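Local coordinates for protein putative LacI-family transcriptional regulator (PDB 3GBV) that probably regulates transcription as a LacI-family member, with a periplasmic-binding-protein-like domain that likely senses a small effector, at residues Ser39-Ser44 / His268-Lys273; Asn56-Thr61 / Gln81-Phe86. All blocks are in the same frame, centred on the assembly; numbering follows the deposited sequence.

Overall arrangement
Both contacts belong to the same lobe of the periplasmic binding protein fold, the one built on the parallel sheet that holds strands 43-50, 9-16 and 72-75. Contact 1 lies at its outer end, partly buried, where the start of edge strand 43-50 meets the end of helix 254-270. Contact 2 is buried, between helix 55-66 and the turn that leads into helix 84-93. Their centres are about 28 Å apart. Strand 43-50 and helix 55-66 follow each other in the chain. Contact 2 is nested inside the loop that contact 1 closes. Neither has a hydrogen bond across it. Contact 1 pairs two rings and aliphatic branches; contact 2 sets a ring edge against a backbone carbonyl.

Contact 1. Residues Ser39-Ser44 / His268-Lys273; sequences SDFNIS and HLIFRK
F41 and I43 meet I270 and F271 in a small apolar patch. The tip of I270 is the main bump. Its CD1 fits into the hollow between F41 and I43, 3.7 Å from I43 CG2 and 3.9 Å from F41 CB. CG1 of I270 lies anti to the carbonyl carbon (chi1 -52°), and the chain runs on extended, which carries CD1 out to these two residues. The I43 and I270 side chains cross at about a right angle.

The rings make the second fit. F271 brings its edge to one face of F41. This is an offset edge-to-face pair, with centroids 4.9 Å apart and planes at 82°. CE2 of F271 stands 3.5 Å above the plane of the F41 ring, toward the rim. The rings are modelled very close together at their CZ atoms, so the exact fit there is doubtful. CG2 of I270 approaches the F41 ring obliquely.

I43 also packs on I262 and C266 of helix 254-270, and I270 on Y9 of strand 9-16. The contact therefore ties the turn and the first residue of edge strand 43-50 to the end of that helix, at the outer end of one lobe of the periplasmic-binding-protein-like fold. No hydrogen bond or salt bridge crosses between the segments. The chemistry is apolar, so the contact probably depends on van der Waals fit and on burying carbon at a partly exposed edge of the lobe.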
loop_
_atom_site.group_PDB
_atom_site.type_symbol
_atom_site.label_atom_id
_atom_site.label_comp_id
_atom_site.label_asym_id
_atom_site.label_seq_id
_atom_site.Cartn_x
_atom_site.Cartn_y
_atom_site.Cartn_z
ATOM N N SER A 39 -2.990 -28.150 -2.577
ATOM C CA SER A 39 -3.820 -29.338 -2.756
ATOM C C SER A 39 -2.949 -30.593 -2.894
ATOM O O SER A 39 -3.353 -31.692 -2.502
ATOM C CB SER A 39 -4.706 -29.174 -3.994
ATOM O OG SER A 39 -3.930 -28.799 -5.118
ATOM N N ASP A 40 -1.755 -30.413 -3.450
ATOM C CA ASP A 40 -0.797 -31.498 -3.636
ATOM C C ASP A 40 -0.583 -32.294 -2.357
ATOM O O ASP A 40 -0.510 -33.521 -2.383
ATOM C CB ASP A 40 0.548 -30.929 -4.090
ATOM C CG ASP A 40 0.818 -31.180 -5.551
ATOM O OD1 ASP A 40 -0.077 -30.901 -6.380
ATOM O OD2 ASP A 40 1.932 -31.652 -5.868
ATOM N N PHE A 41 -0.478 -31.584 -1.239
ATOM C CA PHE A 41 -0.259 -32.209 0.059
ATOM C C PHE A 41 -1.568 -32.579 0.719
ATOM O O PHE A 41 -1.608 -32.919 1.900
ATOM C CB PHE A 41 0.540 -31.258 0.935
ATOM C CG PHE A 41 1.776 -30.758 0.267
ATOM C CD1 PHE A 41 2.799 -31.640 -0.074
ATOM C CD2 PHE A 41 1.889 -29.425 -0.105
ATOM C CE1 PHE A 41 3.915 -31.200 -0.783
ATOM C CE2 PHE A 41 3.000 -28.976 -0.814
ATOM C CZ PHE A 41 4.013 -29.869 -1.155
ATOM N N ASN A 42 -2.640 -32.503 -0.060
ATOM C CA ASN A 42 -3.971 -32.850 0.409
ATOM C C ASN A 42 -4.264 -32.329 1.811
ATOM O O ASN A 42 -4.176 -33.072 2.793
ATOM C CB ASN A 42 -4.144 -34.368 0.363
ATOM C CG ASN A 42 -3.843 -34.942 -1.017
ATOM O OD1 ASN A 42 -4.483 -34.579 -2.012
ATOM N ND2 ASN A 42 -2.858 -35.839 -1.083
ATOM N N ILE A 43 -4.606 -31.045 1.884
ATOM C CA ILE A 43 -4.937 -30.388 3.144
ATOM C C ILE A 43 -6.355 -29.847 3.043
ATOM O O ILE A 43 -6.831 -29.550 1.948
ATOM C CB ILE A 43 -4.005 -29.193 3.430
ATOM C CG1 ILE A 43 -4.113 -28.171 2.297
ATOM C CG2 ILE A 43 -2.573 -29.672 3.588
ATOM C CD1 ILE A 43 -3.407 -26.868 2.572
ATOM N N SER A 44 -7.029 -29.720 4.179
ATOM C CA SER A 44 -8.381 -29.184 4.186
ATOM C C SER A 44 -8.557 -28.207 5.338
ATOM O O SER A 44 -8.181 -28.481 6.482
ATOM C CB SER A 44 -9.422 -30.309 4.278
ATOM O OG SER A 44 -9.298 -31.055 5.473
ATOM N N HIS A 268 5.191 -25.942 8.590
ATOM C CA HIS A 268 5.607 -26.267 9.946
ATOM C C HIS A 268 5.311 -27.732 10.223
ATOM O O HIS A 268 6.158 -28.466 10.730
ATOM C CB HIS A 268 4.865 -25.416 10.973
ATOM C CG HIS A 268 5.111 -25.836 12.389
ATOM N ND1 HIS A 268 6.354 -25.768 12.980
ATOM C CD2 HIS A 268 4.274 -26.337 13.329
ATOM C CE1 HIS A 268 6.273 -26.208 14.224
ATOM N NE2 HIS A 268 5.023 -26.560 14.459
ATOM N N LEU A 269 4.096 -28.149 9.883
ATOM C CA LEU A 269 3.648 -29.518 10.101
ATOM C C LEU A 269 4.088 -30.459 8.989
ATOM O O LEU A 269 4.556 -31.561 9.256
ATOM C CB LEU A 269 2.120 -29.549 10.225
ATOM C CG LEU A 269 1.539 -28.780 11.421
ATOM C CD1 LEU A 269 0.047 -28.520 11.215
ATOM C CD2 LEU A 269 1.785 -29.565 12.699
ATOM N N ILE A 270 3.947 -30.012 7.744
ATOM C CA ILE A 270 4.310 -30.825 6.588
ATOM C C ILE A 270 5.780 -30.711 6.184
ATOM O O ILE A 270 6.491 -31.709 6.140
ATOM C CB ILE A 270 3.433 -30.470 5.361
ATOM C CG1 ILE A 270 1.949 -30.517 5.747
ATOM C CG2 ILE A 270 3.707 -31.453 4.225
ATOM C CD1 ILE A 270 0.995 -30.138 4.621
ATOM N N PHE A 271 6.235 -29.498 5.891
ATOM C CA PHE A 271 7.620 -29.279 5.476
ATOM C C PHE A 271 8.622 -29.223 6.624
ATOM O O PHE A 271 9.810 -29.000 6.393
ATOM C CB PHE A 271 7.724 -27.988 4.665
ATOM C CG PHE A 271 7.089 -28.070 3.310
ATOM C CD1 PHE A 271 7.874 -28.062 2.164
ATOM C CD2 PHE A 271 5.707 -28.174 3.177
ATOM C CE1 PHE A 271 7.294 -28.158 0.898
ATOM C CE2 PHE A 271 5.120 -28.272 1.917
ATOM C CZ PHE A 271 5.918 -28.262 0.778
ATOM N N ARG A 272 8.147 -29.419 7.850
ATOM C CA ARG A 272 9.018 -29.382 9.022
ATOM C C ARG A 272 9.970 -28.179 8.945
ATOM O O ARG A 272 11.156 -28.297 9.242
ATOM C CB ARG A 272 9.834 -30.681 9.118
ATOM C CG ARG A 272 9.015 -31.964 9.294
ATOM C CD ARG A 272 8.249 -31.964 10.609
ATOM N NE ARG A 272 7.539 -33.216 10.883
ATOM C CZ ARG A 272 8.128 -34.370 11.186
ATOM N NH1 ARG A 272 9.447 -34.455 11.252
ATOM N NH2 ARG A 272 7.395 -35.438 11.457
ATOM N N LYS A 273 9.445 -27.028 8.538
ATOM C CA LYS A 273 10.249 -25.812 8.422
ATOM C C LYS A 273 10.185 -24.933 9.665
ATOM O O LYS A 273 9.341 -25.119 10.542
ATOM C CB LYS A 273 9.787 -24.968 7.232
ATOM C CG LYS A 273 10.198 -25.456 5.861
ATOM C CD LYS A 273 9.608 -24.530 4.804
ATOM C CE LYS A 273 10.036 -24.910 3.394
ATOM N NZ LYS A 273 11.502 -24.716 3.181
#

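Contact 2. Residues Asn56-Thr61 / Gln81-Phe86; sequences NSFVAT and QYTKGF
The ring of F58 turns its edge to the backbone of Y82. The carbonyl O of Y82 lies near the ring plane, 3.3 Å from F58 CE2 and 3.5 Å from F58 CD2. Two aromatic C-H groups thus face one carbonyl oxygen, a weakly polar approach. T83 CG2 and F86 CD2 come to the same ring obliquely. T83 CG2 is 4.1 Å from F58 CE2, and F86 CD2 is 4.5 Å from F58 CZ, a looser touch. Outside the two segments, Y50 forms an edge-to-face pair with F58.

F58 reaches across because its CG is anti to the backbone N (chi1 174°). Y82 touches it with CB, 4.0 Å from F58 CD2. The Y82 ring itself leads away and pairs edge-to-face with Y55. T83 CG2 is anti to the carbonyl carbon, while OG1 is hydrogen-bonded to P80 O. That bond helps fix which branch of T83 faces F58. Within helix 55-66, T61 OG1 donates to F58 O at 3.0 Å, with the donor tilted 32° from the carbonyl plane.

F58 and F86 both rest on L14 of strand 9-16, and F58 and T83 on F75 of strand 72-75. F86 also reaches S62 and I66 farther along helix 55-66. The contact thus packs helix 55-66 against the turn that leads into helix 84-93 and its first residues. Strand 43-50, helix 55-66, strand 72-75 and helix 84-93 follow in the alternating beta-alpha order of this lobe.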
loop_
_atom_site.group_PDB
_atom_site.type_symbol
_atom_site.label_atom_id
_atom_site.label_comp_id
_atom_site.label_asym_id
_atom_site.label_seq_id
_atom_site.Cartn_x
_atom_site.Cartn_y
_atom_site.Cartn_z
ATOM N N ASN A 56 -20.462 -19.338 26.910
ATOM C CA ASN A 56 -20.910 -20.718 26.853
ATOM C C ASN A 56 -20.961 -21.222 25.415
ATOM O O ASN A 56 -20.634 -22.378 25.147
ATOM C CB ASN A 56 -22.277 -20.842 27.522
ATOM C CG ASN A 56 -22.251 -20.403 28.975
ATOM O OD1 ASN A 56 -21.690 -21.086 29.838
ATOM N ND2 ASN A 56 -22.849 -19.250 29.252
ATOM N N SER A 57 -21.355 -20.350 24.490
ATOM C CA SER A 57 -21.428 -20.730 23.084
ATOM C C SER A 57 -20.029 -20.936 22.525
ATOM O O SER A 57 -19.753 -21.961 21.893
ATOM C CB SER A 57 -22.147 -19.655 22.264
ATOM O OG SER A 57 -22.199 -20.016 20.895
ATOM N N PHE A 58 -19.153 -19.957 22.759
ATOM C CA PHE A 58 -17.778 -20.030 22.278
ATOM C C PHE A 58 -17.084 -21.293 22.779
ATOM O O PHE A 58 -16.358 -21.947 22.032
ATOM C CB PHE A 58 -16.968 -18.809 22.723
ATOM C CG PHE A 58 -15.506 -18.910 22.383
ATOM C CD1 PHE A 58 -15.086 -18.900 21.058
ATOM C CD2 PHE A 58 -14.556 -19.116 23.382
ATOM C CE1 PHE A 58 -13.743 -19.096 20.732
ATOM C CE2 PHE A 58 -13.210 -19.313 23.063
ATOM C CZ PHE A 58 -12.805 -19.308 21.737
ATOM N N VAL A 59 -17.309 -21.626 24.046
ATOM C CA VAL A 59 -16.717 -22.815 24.646
ATOM C C VAL A 59 -17.197 -24.059 23.903
ATOM O O VAL A 59 -16.399 -24.923 23.535
ATOM C CB VAL A 59 -17.116 -22.940 26.140
ATOM C CG1 VAL A 59 -16.640 -24.268 26.707
ATOM C CG2 VAL A 59 -16.524 -21.777 26.933
ATOM N N ALA A 60 -18.505 -24.143 23.689
ATOM C CA ALA A 60 -19.093 -25.282 22.995
ATOM C C ALA A 60 -18.490 -25.479 21.609
ATOM O O ALA A 60 -18.153 -26.602 21.232
ATOM C CB ALA A 60 -20.601 -25.105 22.883
ATOM N N THR A 61 -18.350 -24.397 20.848
ATOM C CA THR A 61 -17.785 -24.506 19.505
ATOM C C THR A 61 -16.285 -24.804 19.550
ATOM O O THR A 61 -15.784 -25.616 18.765
ATOM C CB THR A 61 -18.001 -23.212 18.677
ATOM O OG1 THR A 61 -17.156 -22.174 19.183
ATOM C CG2 THR A 61 -19.452 -22.753 18.760
ATOM N N GLN A 81 -10.613 -12.931 27.149
ATOM C CA GLN A 81 -10.909 -13.550 28.438
ATOM C C GLN A 81 -11.776 -14.808 28.376
ATOM O O GLN A 81 -12.063 -15.420 29.402
ATOM C CB GLN A 81 -11.540 -12.535 29.397
ATOM C CG GLN A 81 -12.656 -11.706 28.798
ATOM C CD GLN A 81 -12.165 -10.376 28.261
ATOM O OE1 GLN A 81 -11.208 -10.314 27.487
ATOM N NE2 GLN A 81 -12.830 -9.296 28.668
ATOM N N TYR A 82 -12.196 -15.194 27.178
ATOM C CA TYR A 82 -12.996 -16.403 27.019
ATOM C C TYR A 82 -12.125 -17.503 26.417
ATOM O O TYR A 82 -12.604 -18.612 26.205
ATOM C CB TYR A 82 -14.171 -16.169 26.059
ATOM C CG TYR A 82 -15.306 -15.308 26.569
ATOM C CD1 TYR A 82 -15.326 -14.826 27.879
ATOM C CD2 TYR A 82 -16.367 -14.969 25.727
ATOM C CE1 TYR A 82 -16.378 -14.020 28.336
ATOM C CE2 TYR A 82 -17.418 -14.170 26.171
ATOM C CZ TYR A 82 -17.418 -13.699 27.475
ATOM O OH TYR A 82 -18.455 -12.906 27.912
ATOM N N THR A 83 -10.851 -17.208 26.166
ATOM C CA THR A 83 -9.967 -18.169 25.492
ATOM C C THR A 83 -8.941 -19.023 26.236
ATOM O O THR A 83 -8.477 -20.018 25.687
ATOM C CB THR A 83 -9.187 -17.470 24.360
ATOM O OG1 THR A 83 -8.151 -16.654 24.921
ATOM C CG2 THR A 83 -10.117 -16.597 23.537
ATOM N N LYS A 84 -8.562 -18.650 27.453
ATOM C CA LYS A 84 -7.562 -19.431 28.182
ATOM C C LYS A 84 -7.813 -20.943 28.103
ATOM O O LYS A 84 -6.892 -21.728 27.870
ATOM C CB LYS A 84 -7.512 -18.995 29.645
ATOM C CG LYS A 84 -6.337 -19.568 30.400
ATOM C CD LYS A 84 -6.264 -19.019 31.810
ATOM C CE LYS A 84 -4.943 -19.407 32.451
ATOM N NZ LYS A 84 -4.700 -20.873 32.321
ATOM N N GLY A 85 -9.063 -21.350 28.284
ATOM C CA GLY A 85 -9.369 -22.764 28.225
ATOM C C GLY A 85 -9.025 -23.372 26.876
ATOM O O GLY A 85 -8.479 -24.480 26.802
ATOM N N PHE A 86 -9.331 -22.641 25.808
ATOM C CA PHE A 86 -9.078 -23.120 24.455
ATOM C C PHE A 86 -7.587 -23.315 24.186
ATOM O O PHE A 86 -7.154 -24.409 23.829
ATOM C CB PHE A 86 -9.690 -22.147 23.435
ATOM C CG PHE A 86 -9.652 -22.645 22.015
ATOM C CD1 PHE A 86 -10.076 -23.932 21.698
ATOM C CD2 PHE A 86 -9.190 -21.823 20.993
ATOM C CE1 PHE A 86 -10.037 -24.391 20.375
ATOM C CE2 PHE A 86 -9.148 -22.267 19.677
ATOM C CZ PHE A 86 -9.568 -23.549 19.364
#